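Local coordinates for uncharacterized periplasmic protein (Bacteroides vulgatus ATCC 8482, PDB 3ELG) that is of unknown function but, as a putative periplasmic protein with a BLIP-like fold and a PepSY-like domain, may act by binding other proteins, at residues A[61-66]-A[75-80]; A[104-109]-A[114-119]. One frame throughout, in Å; residues are numbered along the deposited sequence. Where two conformers were deposited one is given.

Contact 1: residues A[61-66]-A[75-80]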
# COMPACT_ATOMS: atom_id res chain seq x y z
N GLY A 61 -4.48 8.61 7.83
CA GLY A 61 -4.92 8.37 6.46
C GLY A 61 -3.80 8.36 5.42
O GLY A 61 -4.05 8.42 4.22
N GLU A 62 -2.55 8.29 5.88
CA GLU A 62 -1.42 8.11 4.95
C GLU A 62 -1.19 6.64 4.64
O GLU A 62 -1.22 5.78 5.50
CB GLU A 62 -0.14 8.70 5.52
CG GLU A 62 -0.29 10.18 5.81
CD GLU A 62 0.75 10.72 6.74
OE1 GLU A 62 1.17 10.03 7.69
OE2 GLU A 62 1.10 11.90 6.55
N TRP A 63 -1.05 6.33 3.37
CA TRP A 63 -0.95 4.92 3.02
C TRP A 63 0.32 4.26 3.54
O TRP A 63 1.40 4.89 3.60
CB TRP A 63 -1.09 4.69 1.52
CG TRP A 63 -0.00 5.21 0.73
CD1 TRP A 63 0.10 6.45 0.18
CD2 TRP A 63 1.18 4.49 0.32
NE1 TRP A 63 1.27 6.56 -0.54
CE2 TRP A 63 1.96 5.38 -0.45
CE3 TRP A 63 1.66 3.20 0.55
CZ2 TRP A 63 3.17 4.99 -1.02
CZ3 TRP A 63 2.82 2.81 0.01
CH2 TRP A 63 3.60 3.72 -0.73
N LEU A 64 0.13 2.98 3.92
CA LEU A 64 1.19 2.10 4.38
C LEU A 64 1.44 0.94 3.42
O LEU A 64 2.57 0.47 3.27
CB LEU A 64 0.87 1.53 5.77
CG LEU A 64 0.62 2.54 6.88
CD1 LEU A 64 0.23 1.83 8.18
CD2 LEU A 64 1.83 3.38 6.99
N GLU A 65 0.38 0.42 2.83
CA GLU A 65 0.50 -0.68 1.92
C GLU A 65 -0.54 -0.53 0.85
O GLU A 65 -1.68 -0.14 1.11
CB GLU A 65 0.34 -2.02 2.63
CG GLU A 65 0.48 -3.19 1.70
CD GLU A 65 0.21 -4.47 2.39
OE1 GLU A 65 1.09 -4.91 3.17
OE2 GLU A 65 -0.88 -5.04 2.17
N ILE A 66 -0.10 -0.80 -0.37
CA ILE A 66 -0.96 -0.79 -1.54
C ILE A 66 -0.79 -2.12 -2.25
O ILE A 66 0.27 -2.38 -2.84
CB ILE A 66 -0.64 0.37 -2.50
CG1 ILE A 66 -0.81 1.71 -1.81
CG2 ILE A 66 -1.50 0.32 -3.77
CD1 ILE A 66 -0.18 2.86 -2.54
N SER A 75 2.03 4.06 -10.69
CA SER A 75 3.45 4.44 -10.65
C SER A 75 3.72 5.65 -9.75
O SER A 75 4.83 5.84 -9.25
CB SER A 75 3.96 4.71 -12.08
OG SER A 75 3.31 5.85 -12.59
N THR A 76 2.69 6.43 -9.49
CA THR A 76 2.86 7.64 -8.67
C THR A 76 3.35 7.33 -7.25
O THR A 76 3.93 8.16 -6.56
CB THR A 76 1.55 8.47 -8.64
OG1 THR A 76 1.81 9.74 -8.04
CG2 THR A 76 0.48 7.73 -7.88
N PHE A 77 3.09 6.11 -6.83
CA PHE A 77 3.35 5.68 -5.46
C PHE A 77 4.81 5.20 -5.26
O PHE A 77 5.31 5.03 -4.13
CB PHE A 77 2.40 4.55 -5.09
CG PHE A 77 0.93 5.01 -4.92
CD1 PHE A 77 0.59 5.95 -3.96
CD2 PHE A 77 -0.05 4.48 -5.71
CE1 PHE A 77 -0.72 6.36 -3.82
CE2 PHE A 77 -1.38 4.87 -5.56
CZ PHE A 77 -1.71 5.81 -4.61
N ILE A 78 5.47 4.96 -6.39
CA ILE A 78 6.84 4.41 -6.41
C ILE A 78 7.82 5.57 -6.49
O ILE A 78 7.80 6.36 -7.47
CB ILE A 78 7.04 3.37 -7.56
CG1 ILE A 78 5.99 2.27 -7.45
CG2 ILE A 78 8.44 2.79 -7.45
CD1 ILE A 78 6.09 1.27 -8.55
N PRO A 79 8.68 5.74 -5.47
CA PRO A 79 9.65 6.83 -5.61
C PRO A 79 10.52 6.71 -6.86
O PRO A 79 10.86 5.62 -7.31
CB PRO A 79 10.51 6.71 -4.34
CG PRO A 79 9.69 6.03 -3.38
CD PRO A 79 8.76 5.10 -4.14
N GLN A 80 10.90 7.87 -7.41
CA GLN A 80 11.65 7.89 -8.67
C GLN A 80 12.95 7.06 -8.63
O GLN A 80 13.29 6.33 -9.56
CB GLN A 80 11.97 9.34 -9.09
CG GLN A 80 12.75 9.38 -10.37

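Contact 2: residues A[104-109]-A[114-119]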
# COMPACT_ATOMS: atom_id res chain seq x y z
N GLY A 104 11.86 2.04 5.30
CA GLY A 104 11.94 2.10 3.84
C GLY A 104 10.75 1.55 3.11
O GLY A 104 9.61 1.67 3.56
N TYR A 105 11.06 0.91 1.98
CA TYR A 105 10.07 0.41 1.02
C TYR A 105 10.29 -1.07 0.68
O TYR A 105 11.42 -1.58 0.65
CB TYR A 105 10.14 1.23 -0.25
CG TYR A 105 9.89 2.70 -0.09
CD1 TYR A 105 10.91 3.58 0.27
CD2 TYR A 105 8.64 3.22 -0.31
CE1 TYR A 105 10.68 4.93 0.40
CE2 TYR A 105 8.40 4.56 -0.19
CZ TYR A 105 9.42 5.42 0.19
OH TYR A 105 9.14 6.76 0.27
N GLU A 106 9.18 -1.75 0.47
CA GLU A 106 9.24 -3.13 0.03
C GLU A 106 8.31 -3.28 -1.14
O GLU A 106 7.09 -2.98 -1.04
CB GLU A 106 8.77 -4.07 1.13
CG GLU A 106 9.55 -3.90 2.45
CD GLU A 106 8.99 -4.77 3.59
OE1 GLU A 106 7.88 -5.34 3.48
OE2 GLU A 106 9.69 -4.87 4.61
N LEU A 107 8.89 -3.59 -2.29
CA LEU A 107 8.11 -3.82 -3.49
C LEU A 107 8.03 -5.29 -3.82
O LEU A 107 9.02 -5.97 -3.92
CB LEU A 107 8.72 -3.11 -4.68
CG LEU A 107 8.57 -1.57 -4.75
CD1 LEU A 107 9.22 -0.77 -3.63
CD2 LEU A 107 9.00 -1.07 -6.11
N THR A 108 6.80 -5.77 -4.00
CA THR A 108 6.57 -7.18 -4.28
C THR A 108 6.18 -7.36 -5.73
O THR A 108 5.27 -6.71 -6.27
CB THR A 108 5.50 -7.82 -3.39
OG1 THR A 108 5.82 -7.56 -2.02
CG2 THR A 108 5.48 -9.33 -3.62
N LEU A 109 6.90 -8.25 -6.39
CA LEU A 109 6.67 -8.51 -7.81
C LEU A 109 5.60 -9.59 -7.98
O LEU A 109 5.23 -10.30 -7.03
CB LEU A 109 7.95 -8.93 -8.55
CG LEU A 109 9.13 -7.98 -8.31
CD1 LEU A 109 10.38 -8.37 -9.11
CD2 LEU A 109 8.73 -6.53 -8.66
N GLU A 114 10.29 -10.10 -3.23
CA GLU A 114 10.19 -8.80 -2.55
C GLU A 114 11.51 -8.09 -2.64
O GLU A 114 12.55 -8.66 -2.39
CB GLU A 114 9.81 -8.98 -1.10
CG GLU A 114 9.57 -7.65 -0.37
CD GLU A 114 9.39 -7.80 1.13
OE1 GLU A 114 8.44 -8.50 1.53
OE2 GLU A 114 10.18 -7.21 1.89
N VAL A 115 11.45 -6.87 -3.15
CA VAL A 115 12.63 -6.05 -3.31
C VAL A 115 12.60 -4.93 -2.28
O VAL A 115 11.67 -4.11 -2.26
CB VAL A 115 12.74 -5.47 -4.76
CG1 VAL A 115 14.13 -4.89 -4.96
CG2 VAL A 115 12.42 -6.54 -5.83
N ASP A 116 13.61 -4.93 -1.41
CA ASP A 116 13.69 -4.00 -0.27
C ASP A 116 14.66 -2.86 -0.48
O ASP A 116 15.80 -3.05 -0.92
CB ASP A 116 14.05 -4.73 1.04
CG ASP A 116 13.02 -5.72 1.49
OD1 ASP A 116 11.84 -5.71 1.00
OD2 ASP A 116 13.40 -6.51 2.38
N PHE A 117 14.17 -1.67 -0.14
CA PHE A 117 14.91 -0.39 -0.24
C PHE A 117 14.87 0.39 1.08
O PHE A 117 13.95 0.26 1.89
CB PHE A 117 14.29 0.50 -1.32
CG PHE A 117 14.26 -0.13 -2.66
CD1 PHE A 117 13.25 -0.99 -3.01
CD2 PHE A 117 15.29 0.12 -3.58
CE1 PHE A 117 13.22 -1.56 -4.27
CE2 PHE A 117 15.30 -0.50 -4.82
CZ PHE A 117 14.25 -1.34 -5.16
N ASP A 118 15.90 1.21 1.29
CA ASP A 118 15.87 2.12 2.44
C ASP A 118 14.98 3.32 2.15
O ASP A 118 14.37 3.42 1.09
CB ASP A 118 17.27 2.57 2.89
CG ASP A 118 18.03 3.29 1.83
OD1 ASP A 118 17.40 4.01 1.04
OD2 ASP A 118 19.31 3.16 1.78
N GLN A 119 14.92 4.24 3.10
CA GLN A 119 13.99 5.37 3.01
C GLN A 119 14.39 6.32 1.90
O GLN A 119 13.60 7.18 1.48
CB GLN A 119 13.89 6.12 4.33
CG GLN A 119 15.21 6.34 5.02
CD GLN A 119 15.57 5.20 5.97
OE1 GLN A 119 16.28 4.26 5.61
NE2 GLN A 119 15.09 5.29 7.21
O HOH W 1 5.57 -9.38 -0.11

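Contact 1: residues A[61-66]-A[75-80]
Phe77 reaches from the 3-10 segment 75-77 against both Trp63 and Ile66, and its ring carries most of this apolar contact. Its CB lies 4.0 Å from CD1 of Ile66. Beyond it, the methyl sits over the centre of the ring in a CH-pi contact, 3.4 Å from CG and only 12° off the ring normal. The extended Ile66 side chain, with CD1 anti to CA (chi2 165°), carries that methyl to the ring face; CG2 of Thr76 covers the opposite face. Along one side of the ring Phe77 CD1 approaches NE1 of Trp63 at 3.5 Å, and CE1 follows at 3.8 Å. The edge of Phe77 is thus directed at the face of the indole in a T-shaped pair, with the planes at 76° and the centroid of the five-membered ring 5.0 Å from that of Phe77. At the tip, CZ still lies 3.9 Å from Ile66 CD1. In this BLIP-like fold, the strand carrying Trp63 and Ile66 contains a classic beta bulge, where Leu64 and Glu65 both face Glu56, consistent with both Trp63 and Ile66 pointing toward Phe77 although they are three residues apart. Ile66 CD1 also rests against the same indole face as Phe77 CD1, joining the three side chains. Met20 of helix 15-24 touches all three, while Arg100 makes a cation-pi contact with Trp63.

Contact 2: residues A[104-109]-A[114-119]
Glu114 lays its extended side chain obliquely across that of Glu106, bringing OE2 to 3.2 Å from Glu106 CD, with the two carboxylate planes 24° apart. The same OE2 lies 2.4 Å from Asp116 OD1, so close that a proton is probably held in this acidic cluster, with Glu106 the third acid nearby. A water links Glu114 OE1, weakly, to Thr108 OG1. At Val115 the backbone pairs with Leu107 both ways: Val115 N donates to Leu107 O at 2.7 Å, and Leu107 N to Val115 O at 2.8 Å. Val115 CG2 packs 4.3 Å from Leu109 CD1, Val115 pointing to the face of Leu107. Asp116 returns to the face of Glu106, Thr108 and Glu114, beside Glu106 and pointing the same way, with OD1 3.3 Å from Glu106 CG; its OD2 is held by Ser127 OG. Phe117 repeats the paired bonding with Tyr105, its N-H aimed almost straight (174°) at Tyr105 O over 2.9 Å. The Phe117 ring, near Ile82 of helix 80-89, crosses Leu107 at about a right angle, with CD1 of each 4.1 Å apart. Further along, Asp118 O and Gln119 O lie in the plane of the Tyr105 ring at its edge. Alternating hydrogen-bonded and non-hydrogen-bonded pairs, with acids and Thr108 on one face and Tyr105, Leu107 and Phe117 against helix 80-89 on the other, make this an antiparallel beta hairpin in the sheet of a BLIP-like fold.

How the contacts relate
From the N terminus, the chain passes strand 5-7, helix 15-24 and three further strands before reaching strand 63-67. Contact 1 then closes the loop that leads from this strand to helix 80-89, and it is complete before the chain returns through strand 95-101 to strand 104-109. Contact 2 closes the short turn that follows. The two are therefore in series, neither nested nor crossed. Strand 95-101 lies between their strands in the sheet, but the segment leading into helix 80-89 bridges them directly: Pro79 CG packs 3.6 Å from Tyr105 CZ, and Ile78 meets Leu107. Residues 75-80 thus connect the middle of the sheet with the hairpin of strands 104-109 and 114-117.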